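Local coordinates for protein cellulase IBT99 (Metagenomes, PDB 6WBT) that probably hydrolyses 6-phospho-alpha-glucosides as a family 4 glycosidase that uses NAD and a manganese ion, at residues E98-K103 against L428-E433; C171-E176 against P263-Q268; G227-A232 against D243-F248. All coordinates share one frame; numbering follows the deposited sequence.

Contact 1. Residues E98-K103 against L428-E433; sequences EQICLK and LDDMIE
I100 of helix 90-103 packs between D430 and M431, a selenomethionine, on helix 421-434. Its CG2 branch does most of the touching, lying 3.7 Å from D430 CB and also 3.7 Å from M431 CE. The other branch carries CD1 alongside the second helix, 3.7 Å from the backbone D430 O and 4.0 Å from M431 SE. The side chains of I100 and M431 lie alongside each other, pointing opposite ways. A bend at chi2 (-57°) turns the M431 chain toward helix 90-103, where CE ends 3.6 Å from C101 SG. The interface is therefore mainly apolar; of the polar side chains, D430 meets I100 through CB, not through its carboxylate. That carboxylate is directed to H104, just past the first segment, whose NE2 is hydrogen-bonded to D430 OD2. K103 NZ is 4.2 Å from D430 OD2, too far for a salt bridge, and at most a weak favourable charge on the solvent-exposed side.

Outside this shell, C101 touches A114 and M431 touches T118, both on helix 114-136, while W439 covers M431 from the C-terminal tail. L428 faces helix 405-414. The axes of segments 98-103 and 428-433 approach to 10.4 Å and run nearly antiparallel, at 154°. This is helix-against-helix packing that joins the last long helix of the chain to a helix of the NAD-binding, Rossmann-type family 4 domain.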
loop_
_atom_site.group_PDB
_atom_site.type_symbol
_atom_site.label_atom_id
_atom_site.label_comp_id
_atom_site.label_asym_id
_atom_site.label_seq_id
_atom_site.Cartn_x
_atom_site.Cartn_y
_atom_site.Cartn_z
ATOM N N GLU A 98 -0.689 -30.388 25.039
ATOM C CA GLU A 98 0.151 -29.743 26.041
ATOM C C GLU A 98 1.301 -30.648 26.467
ATOM O O GLU A 98 2.408 -30.167 26.738
ATOM C CB GLU A 98 -0.693 -29.340 27.249
ATOM C CG GLU A 98 -1.709 -28.248 26.958
ATOM C CD GLU A 98 -2.718 -28.077 28.075
ATOM O OE1 GLU A 98 -3.133 -29.098 28.663
ATOM O OE2 GLU A 98 -3.096 -26.924 28.369
ATOM N N GLN A 99 1.064 -31.961 26.526
ATOM C CA GLN A 99 2.115 -32.879 26.956
ATOM C C GLN A 99 3.187 -33.042 25.886
ATOM O O GLN A 99 4.375 -33.167 26.207
ATOM C CB GLN A 99 1.515 -34.236 27.324
ATOM C CG GLN A 99 0.886 -34.282 28.706
ATOM C CD GLN A 99 0.404 -35.670 29.079
ATOM O OE1 GLN A 99 0.527 -36.094 30.228
ATOM N NE2 GLN A 99 -0.149 -36.386 28.106
ATOM N N ILE A 100 2.792 -33.050 24.612
ATOM C CA ILE A 100 3.767 -33.192 23.535
ATOM C C ILE A 100 4.682 -31.975 23.479
ATOM O O ILE A 100 5.888 -32.097 23.231
ATOM C CB ILE A 100 3.048 -33.434 22.195
ATOM C CG1 ILE A 100 2.479 -34.854 22.147
ATOM C CG2 ILE A 100 3.986 -33.197 21.020
ATOM C CD1 ILE A 100 1.791 -35.192 20.844
ATOM N N CYS A 101 4.130 -30.784 23.725
ATOM C CA CYS A 101 4.944 -29.573 23.713
ATOM C C CYS A 101 5.944 -29.570 24.863
ATOM O O CYS A 101 7.135 -29.296 24.663
ATOM C CB CYS A 101 4.047 -28.337 23.776
ATOM S SG CYS A 101 2.964 -28.124 22.345
ATOM N N LEU A 102 5.480 -29.869 26.079
ATOM C CA LEU A 102 6.378 -29.892 27.229
ATOM C C LEU A 102 7.418 -30.997 27.108
ATOM O O LEU A 102 8.510 -30.885 27.678
ATOM C CB LEU A 102 5.577 -30.053 28.522
ATOM C CG LEU A 102 4.575 -28.940 28.836
ATOM C CD1 LEU A 102 3.868 -29.210 30.154
ATOM C CD2 LEU A 102 5.263 -27.585 28.859
ATOM N N LYS A 103 7.101 -32.068 26.375
ATOM C CA LYS A 103 8.087 -33.105 26.102
ATOM C C LYS A 103 9.240 -32.586 25.252
ATOM O O LYS A 103 10.345 -33.135 25.324
ATOM C CB LYS A 103 7.410 -34.296 25.418
ATOM C CG LYS A 103 8.300 -35.511 25.215
ATOM C CD LYS A 103 8.626 -35.718 23.744
ATOM C CE LYS A 103 9.476 -36.961 23.538
ATOM N NZ LYS A 103 9.764 -37.203 22.097
ATOM N N LEU A 428 6.167 -31.076 14.920
ATOM C CA LEU A 428 5.167 -31.260 13.873
ATOM C C LEU A 428 4.876 -32.737 13.644
ATOM O O LEU A 428 3.713 -33.158 13.633
ATOM C CB LEU A 428 5.632 -30.597 12.577
ATOM C CG LEU A 428 4.711 -30.758 11.366
ATOM C CD1 LEU A 428 3.347 -30.143 11.640
ATOM C CD2 LEU A 428 5.340 -30.142 10.126
ATOM N N ASP A 429 5.926 -33.544 13.464
ATOM C CA ASP A 429 5.733 -34.975 13.249
ATOM C C ASP A 429 5.062 -35.637 14.446
ATOM O O ASP A 429 4.317 -36.610 14.277
ATOM C CB ASP A 429 7.073 -35.648 12.949
ATOM C CG ASP A 429 7.648 -35.229 11.610
ATOM O OD1 ASP A 429 6.861 -34.862 10.713
ATOM O OD2 ASP A 429 8.887 -35.270 11.453
ATOM N N ASP A 430 5.312 -35.132 15.656
ATOM C CA ASP A 430 4.608 -35.644 16.825
ATOM C C ASP A 430 3.124 -35.307 16.776
ATOM O O ASP A 430 2.298 -36.075 17.285
ATOM C CB ASP A 430 5.234 -35.090 18.105
ATOM C CG ASP A 430 6.341 -35.974 18.643
ATOM O OD1 ASP A 430 6.177 -37.212 18.623
ATOM O OD2 ASP A 430 7.376 -35.432 19.084
HETATM N N MSE A 431 2.766 -34.180 16.172
HETATM C CA MSE A 431 1.369 -33.782 16.062
HETATM C C MSE A 431 0.676 -34.507 14.913
HETATM O O MSE A 431 -0.542 -34.677 14.925
HETATM C CB MSE A 431 1.255 -32.268 15.875
HETATM C CG MSE A 431 1.816 -31.456 17.029
HETATM SE SE MSE A 431 0.989 -31.892 18.740
HETATM C CE MSE A 431 1.749 -30.457 19.818
ATOM N N ILE A 432 1.461 -34.929 13.918
ATOM C CA ILE A 432 0.897 -35.686 12.803
ATOM C C ILE A 432 0.336 -37.014 13.294
ATOM O O ILE A 432 -0.769 -37.419 12.913
ATOM C CB ILE A 432 1.958 -35.895 11.704
ATOM C CG1 ILE A 432 2.419 -34.552 11.134
ATOM C CG2 ILE A 432 1.409 -36.775 10.592
ATOM C CD1 ILE A 432 1.356 -33.822 10.351
ATOM N N GLU A 433 1.081 -37.706 14.157
ATOM C CA GLU A 433 0.640 -38.995 14.676
ATOM C C GLU A 433 -0.465 -38.843 15.716
ATOM O O GLU A 433 -1.445 -39.595 15.695
ATOM C CB GLU A 433 1.830 -39.754 15.271
ATOM C CG GLU A 433 2.624 -40.558 14.255
ATOM C CD GLU A 433 1.872 -41.781 13.771
ATOM O OE1 GLU A 433 0.967 -42.248 14.494
ATOM O OE2 GLU A 433 2.182 -42.276 12.666
#

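Contact 2. Residues C171-E176 against P263-Q268; sequences CDMPVE and PNTYWQ. With MN (manganese (II) ion), chain E; G6P (6-O-phosphono-alpha-D-glucopyranose), chain F; NAD (nicotinamide-adenine-dinucleotide), chain G.
C171 SG binds manganese at 2.4 Å and also accepts the N-H of M173, the residue that reaches across to T265 and Y266. This capping bond, 3.3 Å from M173 N to C171 SG and nearly straight, ties the metal ligand to the start of helix 173-184. Manganese also holds the sugar hydroxyl O2 of G6P and O7N of the NAD nicotinamide amide, and H201 NE2 is its other protein ligand. D172 OD1 receives the anomeric hydroxyl O1 of G6P at 2.5 Å, consistent with a place beside the glycosidic oxygen in a family 4 substrate.

M173, a selenomethionine, carries the crossing. With CG anti to the backbone N (chi1 -172°) and the chain bent beyond it, CG lies in plane at the edge of the Y266 ring, and SE approaches Y266 CE2 obliquely at 3.5 Å in a Met-aromatic contact. CE goes on to meet T265 OG1 at 3.8 Å, the two side chains crossing at about a right angle. Y266 OH accepts a hydrogen bond from G6P O3 (3.2 Å), and the Y266 ring stacks on H201, so one tyrosine touches both sugar and metal ligand.

N264 caps the turn that carries this tyrosine: its OD1 accepts from Y266 N at 3.0 Å in an almost linear bond (170°), inside a type I turn from N264 to W267, while its ND2 is bound to Y196 OH. The contact thus joins the turn between strand 167-170 and helix 173-184 to the loop that leaves strand 262-263 for helix 267-270, with F248 and T247 of helix 242-249 packed alongside.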
loop_
_atom_site.group_PDB
_atom_site.type_symbol
_atom_site.label_atom_id
_atom_site.label_comp_id
_atom_site.label_asym_id
_atom_site.label_seq_id
_atom_site.Cartn_x
_atom_site.Cartn_y
_atom_site.Cartn_z
ATOM N N CYS A 171 -14.042 -12.981 21.358
ATOM C CA CYS A 171 -13.215 -13.546 22.415
ATOM C C CYS A 171 -13.493 -12.788 23.704
ATOM O O CYS A 171 -13.737 -11.579 23.683
ATOM C CB CYS A 171 -11.726 -13.470 22.062
ATOM S SG CYS A 171 -10.611 -13.984 23.386
ATOM N N ASP A 172 -13.449 -13.508 24.824
ATOM C CA ASP A 172 -13.747 -12.925 26.126
ATOM C C ASP A 172 -12.501 -12.606 26.943
ATOM O O ASP A 172 -12.626 -12.079 28.052
ATOM C CB ASP A 172 -14.662 -13.858 26.929
ATOM C CG ASP A 172 -13.931 -15.066 27.482
ATOM O OD1 ASP A 172 -13.006 -15.566 26.812
ATOM O OD2 ASP A 172 -14.281 -15.518 28.592
HETATM N N MSE A 173 -11.311 -12.912 26.433
HETATM C CA MSE A 173 -10.075 -12.608 27.153
HETATM C C MSE A 173 -9.865 -11.098 27.352
HETATM O O MSE A 173 -9.494 -10.678 28.449
HETATM C CB MSE A 173 -8.866 -13.224 26.440
HETATM C CG MSE A 173 -7.559 -13.113 27.214
HETATM SE SE MSE A 173 -7.542 -14.197 28.838
HETATM C CE MSE A 173 -7.655 -12.772 30.161
ATOM N N PRO A 174 -10.087 -10.275 26.315
ATOM C CA PRO A 174 -10.054 -8.822 26.557
ATOM C C PRO A 174 -11.137 -8.361 27.517
ATOM O O PRO A 174 -10.898 -7.457 28.327
ATOM C CB PRO A 174 -10.238 -8.228 25.152
ATOM C CG PRO A 174 -9.784 -9.297 24.229
ATOM C CD PRO A 174 -10.227 -10.567 24.875
ATOM N N VAL A 175 -12.324 -8.969 27.454
ATOM C CA VAL A 175 -13.403 -8.586 28.360
ATOM C C VAL A 175 -13.071 -8.995 29.790
ATOM O O VAL A 175 -13.415 -8.290 30.747
ATOM C CB VAL A 175 -14.736 -9.196 27.889
ATOM C CG1 VAL A 175 -15.898 -8.609 28.679
ATOM C CG2 VAL A 175 -14.927 -8.969 26.398
ATOM N N GLU A 176 -12.400 -10.137 29.961
ATOM C CA GLU A 176 -11.980 -10.554 31.296
ATOM C C GLU A 176 -10.904 -9.630 31.849
ATOM O O GLU A 176 -10.866 -9.364 33.056
ATOM C CB GLU A 176 -11.487 -12.000 31.263
ATOM C CG GLU A 176 -12.601 -13.031 31.203
ATOM C CD GLU A 176 -13.218 -13.302 32.561
ATOM O OE1 GLU A 176 -12.924 -14.367 33.143
ATOM O OE2 GLU A 176 -13.988 -12.451 33.052
ATOM N N PRO A 263 -0.638 -4.669 28.083
ATOM C CA PRO A 263 -0.581 -5.844 27.213
ATOM C C PRO A 263 -1.752 -6.789 27.415
ATOM O O PRO A 263 -2.372 -6.844 28.480
ATOM C CB PRO A 263 0.732 -6.517 27.628
ATOM C CG PRO A 263 0.872 -6.161 29.070
ATOM C CD PRO A 263 0.307 -4.767 29.210
ATOM N N ASN A 264 -2.048 -7.542 26.359
ATOM C CA ASN A 264 -2.959 -8.667 26.485
ATOM C C ASN A 264 -2.322 -9.738 27.362
ATOM O O ASN A 264 -1.098 -9.884 27.414
ATOM C CB ASN A 264 -3.308 -9.235 25.108
ATOM C CG ASN A 264 -4.438 -10.253 25.159
ATOM O OD1 ASN A 264 -4.389 -11.220 25.919
ATOM N ND2 ASN A 264 -5.464 -10.033 24.346
ATOM N N THR A 265 -3.174 -10.489 28.061
ATOM C CA THR A 265 -2.685 -11.474 29.019
ATOM C C THR A 265 -1.839 -12.548 28.338
ATOM O O THR A 265 -0.826 -12.992 28.890
ATOM C CB THR A 265 -3.871 -12.094 29.763
ATOM O OG1 THR A 265 -4.299 -11.204 30.803
ATOM C CG2 THR A 265 -3.502 -13.430 30.369
ATOM N N TYR A 266 -2.218 -12.951 27.125
ATOM C CA TYR A 266 -1.566 -14.074 26.459
ATOM C C TYR A 266 -0.166 -13.756 25.942
ATOM O O TYR A 266 0.474 -14.656 25.386
ATOM C CB TYR A 266 -2.439 -14.577 25.311
ATOM C CG TYR A 266 -3.492 -15.568 25.750
ATOM C CD1 TYR A 266 -3.211 -16.926 25.809
ATOM C CD2 TYR A 266 -4.764 -15.147 26.114
ATOM C CE1 TYR A 266 -4.166 -17.838 26.211
ATOM C CE2 TYR A 266 -5.726 -16.053 26.517
ATOM C CZ TYR A 266 -5.422 -17.396 26.565
ATOM O OH TYR A 266 -6.377 -18.302 26.966
ATOM N N TRP A 267 0.332 -12.528 26.104
ATOM C CA TRP A 267 1.739 -12.269 25.818
ATOM C C TRP A 267 2.666 -12.980 26.793
ATOM O O TRP A 267 3.884 -12.981 26.581
ATOM C CB TRP A 267 2.020 -10.766 25.841
ATOM C CG TRP A 267 1.510 -10.049 24.635
ATOM C CD1 TRP A 267 0.391 -9.272 24.553
ATOM C CD2 TRP A 267 2.095 -10.050 23.328
ATOM N NE1 TRP A 267 0.246 -8.785 23.277
ATOM C CE2 TRP A 267 1.279 -9.248 22.505
ATOM C CE3 TRP A 267 3.230 -10.649 22.774
ATOM C CZ2 TRP A 267 1.562 -9.033 21.160
ATOM C CZ3 TRP A 267 3.509 -10.432 21.438
ATOM C CH2 TRP A 267 2.680 -9.628 20.647
ATOM N N GLN A 268 2.113 -13.581 27.848
ATOM C CA GLN A 268 2.908 -14.337 28.807
ATOM C C GLN A 268 3.643 -15.496 28.145
ATOM O O GLN A 268 4.745 -15.858 28.575
ATOM C CB GLN A 268 1.994 -14.845 29.922
ATOM C CG GLN A 268 2.669 -15.654 31.004
ATOM C CD GLN A 268 1.669 -16.445 31.822
ATOM O OE1 GLN A 268 1.914 -16.767 32.985
ATOM N NE2 GLN A 268 0.534 -16.767 31.215
HETATM MN MN MN E . -10.006 -16.320 23.604
HETATM C C1 G6P F . -10.235 -17.079 28.466
HETATM C C2 G6P F . -9.567 -17.269 27.106
HETATM C C3 G6P F . -9.841 -18.661 26.550
HETATM C C4 G6P F . -9.508 -19.724 27.590
HETATM C C5 G6P F . -10.251 -19.412 28.883
HETATM C C6 G6P F . -10.009 -20.460 29.966
HETATM O O1 G6P F . -11.657 -17.100 28.306
HETATM O O2 G6P F . -10.061 -16.285 26.189
HETATM O O3 G6P F . -9.053 -18.871 25.374
HETATM O O4 G6P F . -9.892 -21.015 27.106
HETATM O O5 G6P F . -9.844 -18.127 29.353
HETATM O O6 G6P F . -9.248 -21.554 29.458
HETATM P P G6P F . -9.155 -22.920 30.304
HETATM O O1P G6P F . -7.720 -23.357 30.144
HETATM O O2P G6P F . -10.175 -23.828 29.660
HETATM O O3P G6P F . -9.517 -22.494 31.707
HETATM P PA NAD G . -15.614 -29.195 26.174
HETATM O O1A NAD G . -14.584 -30.138 25.647
HETATM O O2A NAD G . -16.015 -29.323 27.606
HETATM O O5B NAD G . -16.919 -29.279 25.241
HETATM C C5B NAD G . -16.790 -29.058 23.810
HETATM C C4B NAD G . -17.967 -29.684 23.102
HETATM O O4B NAD G . -17.818 -29.522 21.665
HETATM C C3B NAD G . -18.168 -31.192 23.328
HETATM O O3B NAD G . -19.526 -31.447 23.663
HETATM C C2B NAD G . -17.835 -31.793 21.958
HETATM O O2B NAD G . -18.433 -33.048 21.716
HETATM C C1B NAD G . -18.334 -30.678 21.051
HETATM N N9A NAD G . -17.845 -30.756 19.679
HETATM C C8A NAD G . -16.603 -31.174 19.272
HETATM N N7A NAD G . -16.442 -31.149 17.973
HETATM C C5A NAD G . -17.660 -30.697 17.486
HETATM C C6A NAD G . -18.125 -30.460 16.178
HETATM N N6A NAD G . -17.391 -30.655 15.086
HETATM N N1A NAD G . -19.396 -30.013 16.039
HETATM C C2A NAD G . -20.129 -29.820 17.142
HETATM N N3A NAD G . -19.798 -30.008 18.416
HETATM C C4A NAD G . -18.535 -30.453 18.527
HETATM O O3 NAD G . -15.121 -27.691 25.916
HETATM P PN NAD G . -15.137 -26.375 26.833
HETATM O O1N NAD G . -16.520 -26.164 27.353
HETATM O O2N NAD G . -14.013 -26.452 27.811
HETATM O O5D NAD G . -14.808 -25.258 25.732
HETATM C C5D NAD G . -15.650 -25.201 24.555
HETATM C C4D NAD G . -15.023 -24.279 23.540
HETATM O O4D NAD G . -15.125 -22.917 24.011
HETATM C C3D NAD G . -13.527 -24.499 23.273
HETATM O O3D NAD G . -13.278 -24.459 21.875
HETATM C C2D NAD G . -12.917 -23.285 23.982
HETATM O O2D NAD G . -11.600 -22.958 23.569
HETATM C C1D NAD G . -13.949 -22.221 23.633
HETATM N N1N NAD G . -13.817 -21.001 24.479
HETATM C C2N NAD G . -13.303 -19.852 23.940
HETATM C C3N NAD G . -13.148 -18.714 24.716
HETATM C C7N NAD G . -12.629 -17.467 24.047
HETATM O O7N NAD G . -11.897 -16.706 24.673
HETATM N N7N NAD G . -13.022 -17.227 22.804
HETATM C C4N NAD G . -13.492 -18.764 26.063
HETATM C C5N NAD G . -14.041 -19.915 26.585
HETATM C C6N NAD G . -14.199 -21.020 25.777
#

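Contact 3. Residues G227-A232 against D243-F248; sequences GYVSEA and DWVHTF. With G6P (6-O-phosphono-alpha-D-glucopyranose), chain F.
The loop that leaves helix 216-226 folds back onto helix 242-249 in the C-terminal family 4 domain, beginning with a helix-terminating glycine: G227 has positive phi (75°) and touches F248. Its CA sits 3.6 Å from F248 O. That same carbonyl accepts the crossing hydrogen bond from Y228 N, 3.2 Å long; the N-H points at the oxygen fairly directly, but the donor stands well above the carbonyl plane, 55° out of it. One backbone oxygen near the end of the helix thereby fixes the start of the loop.

Side chains pack beside this bond. Y228 CB lies against F248 CB at 3.9 Å, then its ring leads away, and its OH is hydrogen-bonded to P263 O. V229 comes from another direction, crossing F248 at about a right angle: its CG2, set beside the backbone N and anti to the carbonyl carbon, lies 3.6 Å from F248 CB and at the edge of the phenyl ring. The same methyl reaches the V245 backbone one turn earlier in the helix.

F248 also meets M173 and R180, so it has both the 227-232 loop and helix 173-184 in contact with it. W244 connects the helix to the ligand, its CZ2 edge 3.1 Å from O5 of G6P. Its CE3 also lies over one face of the F248 ring, 4.0 Å above the plane and offset toward the rim.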
loop_
_atom_site.group_PDB
_atom_site.type_symbol
_atom_site.label_atom_id
_atom_site.label_comp_id
_atom_site.label_asym_id
_atom_site.label_seq_id
_atom_site.Cartn_x
_atom_site.Cartn_y
_atom_site.Cartn_z
ATOM N N GLY A 227 0.263 -6.350 38.480
ATOM C CA GLY A 227 -0.402 -7.000 37.372
ATOM C C GLY A 227 -1.881 -6.644 37.338
ATOM O O GLY A 227 -2.330 -5.636 37.892
ATOM N N TYR A 228 -2.647 -7.506 36.673
ATOM C CA TYR A 228 -4.093 -7.356 36.591
ATOM C C TYR A 228 -4.813 -7.884 37.826
ATOM O O TYR A 228 -6.022 -8.136 37.765
ATOM C CB TYR A 228 -4.622 -8.053 35.335
ATOM C CG TYR A 228 -4.274 -7.339 34.048
ATOM C CD1 TYR A 228 -4.397 -5.960 33.942
ATOM C CD2 TYR A 228 -3.818 -8.043 32.941
ATOM C CE1 TYR A 228 -4.082 -5.302 32.768
ATOM C CE2 TYR A 228 -3.498 -7.395 31.763
ATOM C CZ TYR A 228 -3.632 -6.025 31.682
ATOM O OH TYR A 228 -3.316 -5.374 30.512
ATOM N N VAL A 229 -4.105 -8.052 38.939
ATOM C CA VAL A 229 -4.667 -8.591 40.171
ATOM C C VAL A 229 -4.804 -7.462 41.181
ATOM O O VAL A 229 -3.834 -6.749 41.464
ATOM C CB VAL A 229 -3.799 -9.728 40.737
ATOM C CG1 VAL A 229 -4.165 -10.003 42.185
ATOM C CG2 VAL A 229 -3.966 -10.986 39.903
ATOM N N SER A 230 -6.008 -7.300 41.718
ATOM C CA SER A 230 -6.275 -6.389 42.819
ATOM C C SER A 230 -6.774 -7.187 44.016
ATOM O O SER A 230 -7.029 -8.392 43.929
ATOM C CB SER A 230 -7.300 -5.319 42.421
ATOM O OG SER A 230 -8.555 -5.903 42.120
ATOM N N GLU A 231 -6.908 -6.501 45.152
ATOM C CA GLU A 231 -7.429 -7.154 46.346
ATOM C C GLU A 231 -8.917 -7.456 46.229
ATOM O O GLU A 231 -9.403 -8.378 46.892
ATOM C CB GLU A 231 -7.148 -6.295 47.578
ATOM C CG GLU A 231 -5.669 -6.015 47.796
ATOM C CD GLU A 231 -4.845 -7.285 47.915
ATOM O OE1 GLU A 231 -4.861 -7.909 48.998
ATOM O OE2 GLU A 231 -4.188 -7.665 46.923
ATOM N N ALA A 232 -9.647 -6.704 45.404
ATOM C CA ALA A 232 -11.030 -7.045 45.100
ATOM C C ALA A 232 -11.136 -8.115 44.025
ATOM O O ALA A 232 -12.190 -8.748 43.898
ATOM C CB ALA A 232 -11.803 -5.798 44.666
ATOM N N ASP A 243 -3.733 -20.760 38.768
ATOM C CA ASP A 243 -3.125 -20.524 37.465
ATOM C C ASP A 243 -3.529 -19.169 36.901
ATOM O O ASP A 243 -2.719 -18.511 36.238
ATOM C CB ASP A 243 -3.510 -21.645 36.497
ATOM C CG ASP A 243 -2.488 -21.841 35.391
ATOM O OD1 ASP A 243 -1.957 -20.835 34.874
ATOM O OD2 ASP A 243 -2.210 -23.006 35.041
ATOM N N TRP A 244 -4.764 -18.730 37.157
ATOM C CA TRP A 244 -5.187 -17.416 36.682
ATOM C C TRP A 244 -4.540 -16.292 37.479
ATOM O O TRP A 244 -4.334 -15.197 36.944
ATOM C CB TRP A 244 -6.710 -17.293 36.733
ATOM C CG TRP A 244 -7.401 -17.835 35.518
ATOM C CD1 TRP A 244 -8.356 -18.809 35.483
ATOM C CD2 TRP A 244 -7.186 -17.437 34.157
ATOM N NE1 TRP A 244 -8.752 -19.039 34.188
ATOM C CE2 TRP A 244 -8.048 -18.211 33.355
ATOM C CE3 TRP A 244 -6.350 -16.501 33.540
ATOM C CZ2 TRP A 244 -8.097 -18.078 31.969
ATOM C CZ3 TRP A 244 -6.400 -16.372 32.164
ATOM C CH2 TRP A 244 -7.268 -17.155 31.395
ATOM N N VAL A 245 -4.222 -16.534 38.752
ATOM C CA VAL A 245 -3.519 -15.528 39.542
ATOM C C VAL A 245 -2.106 -15.333 39.006
ATOM O O VAL A 245 -1.649 -14.201 38.808
ATOM C CB VAL A 245 -3.507 -15.922 41.029
ATOM C CG1 VAL A 245 -2.852 -14.828 41.861
ATOM C CG2 VAL A 245 -4.917 -16.197 41.516
ATOM N N HIS A 246 -1.394 -16.437 38.769
ATOM C CA HIS A 246 -0.071 -16.356 38.161
ATOM C C HIS A 246 -0.138 -15.769 36.758
ATOM O O HIS A 246 0.794 -15.080 36.327
ATOM C CB HIS A 246 0.569 -17.745 38.130
ATOM C CG HIS A 246 1.839 -17.812 37.339
ATOM N ND1 HIS A 246 3.079 -17.593 37.901
ATOM C CD2 HIS A 246 2.061 -18.077 36.030
ATOM C CE1 HIS A 246 4.009 -17.720 36.972
ATOM N NE2 HIS A 246 3.418 -18.012 35.828
ATOM N N THR A 247 -1.231 -16.024 36.037
ATOM C CA THR A 247 -1.354 -15.523 34.673
ATOM C C THR A 247 -1.565 -14.014 34.650
ATOM O O THR A 247 -0.992 -13.315 33.808
ATOM C CB THR A 247 -2.502 -16.237 33.959
ATOM O OG1 THR A 247 -2.420 -17.645 34.212
ATOM C CG2 THR A 247 -2.420 -16.006 32.467
ATOM N N PHE A 248 -2.385 -13.493 35.567
ATOM C CA PHE A 248 -2.620 -12.053 35.601
ATOM C C PHE A 248 -1.440 -11.301 36.204
ATOM O O PHE A 248 -1.144 -10.178 35.781
ATOM C CB PHE A 248 -3.894 -11.743 36.385
ATOM C CG PHE A 248 -5.159 -12.088 35.654
ATOM C CD1 PHE A 248 -5.210 -12.057 34.270
ATOM C CD2 PHE A 248 -6.301 -12.442 36.354
ATOM C CE1 PHE A 248 -6.378 -12.375 33.599
ATOM C CE2 PHE A 248 -7.468 -12.760 35.690
ATOM C CZ PHE A 248 -7.508 -12.727 34.310
HETATM C C1 G6P F . -10.235 -17.079 28.466
HETATM C C2 G6P F . -9.567 -17.269 27.106
HETATM C C3 G6P F . -9.841 -18.661 26.550
HETATM C C4 G6P F . -9.508 -19.724 27.590
HETATM C C5 G6P F . -10.251 -19.412 28.883
HETATM C C6 G6P F . -10.009 -20.460 29.966
HETATM O O1 G6P F . -11.657 -17.100 28.306
HETATM O O2 G6P F . -10.061 -16.285 26.189
HETATM O O3 G6P F . -9.053 -18.871 25.374
HETATM O O4 G6P F . -9.892 -21.015 27.106
HETATM O O5 G6P F . -9.844 -18.127 29.353
HETATM O O6 G6P F . -9.248 -21.554 29.458
HETATM P P G6P F . -9.155 -22.920 30.304
HETATM O O1P G6P F . -7.720 -23.357 30.144
HETATM O O2P G6P F . -10.175 -23.828 29.660
HETATM O O3P G6P F . -9.517 -22.494 31.707
#

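Contacts 2 and 3 are neighbours, their centres 12 Å apart, and both touch G6P: contact 2 brings the metal ligand C171 together with D172, M173 and Y266, and contact 3 brings W244. The bond from Y228 to P263 bridges them, and T265 CG2 packs on T247 CG2 at 3.5 Å. Contact 1 lies apart, its centre about 25 Å from that of contact 2 and 30 Å from that of contact 3. It is related to the pocket through helix 90-103, which also carries R94, a residue that hydrogen-bonds G6P. Along the sequence, contact 3 lies inside the chain loop closed by contact 2, and both inside the loop closed by contact 1.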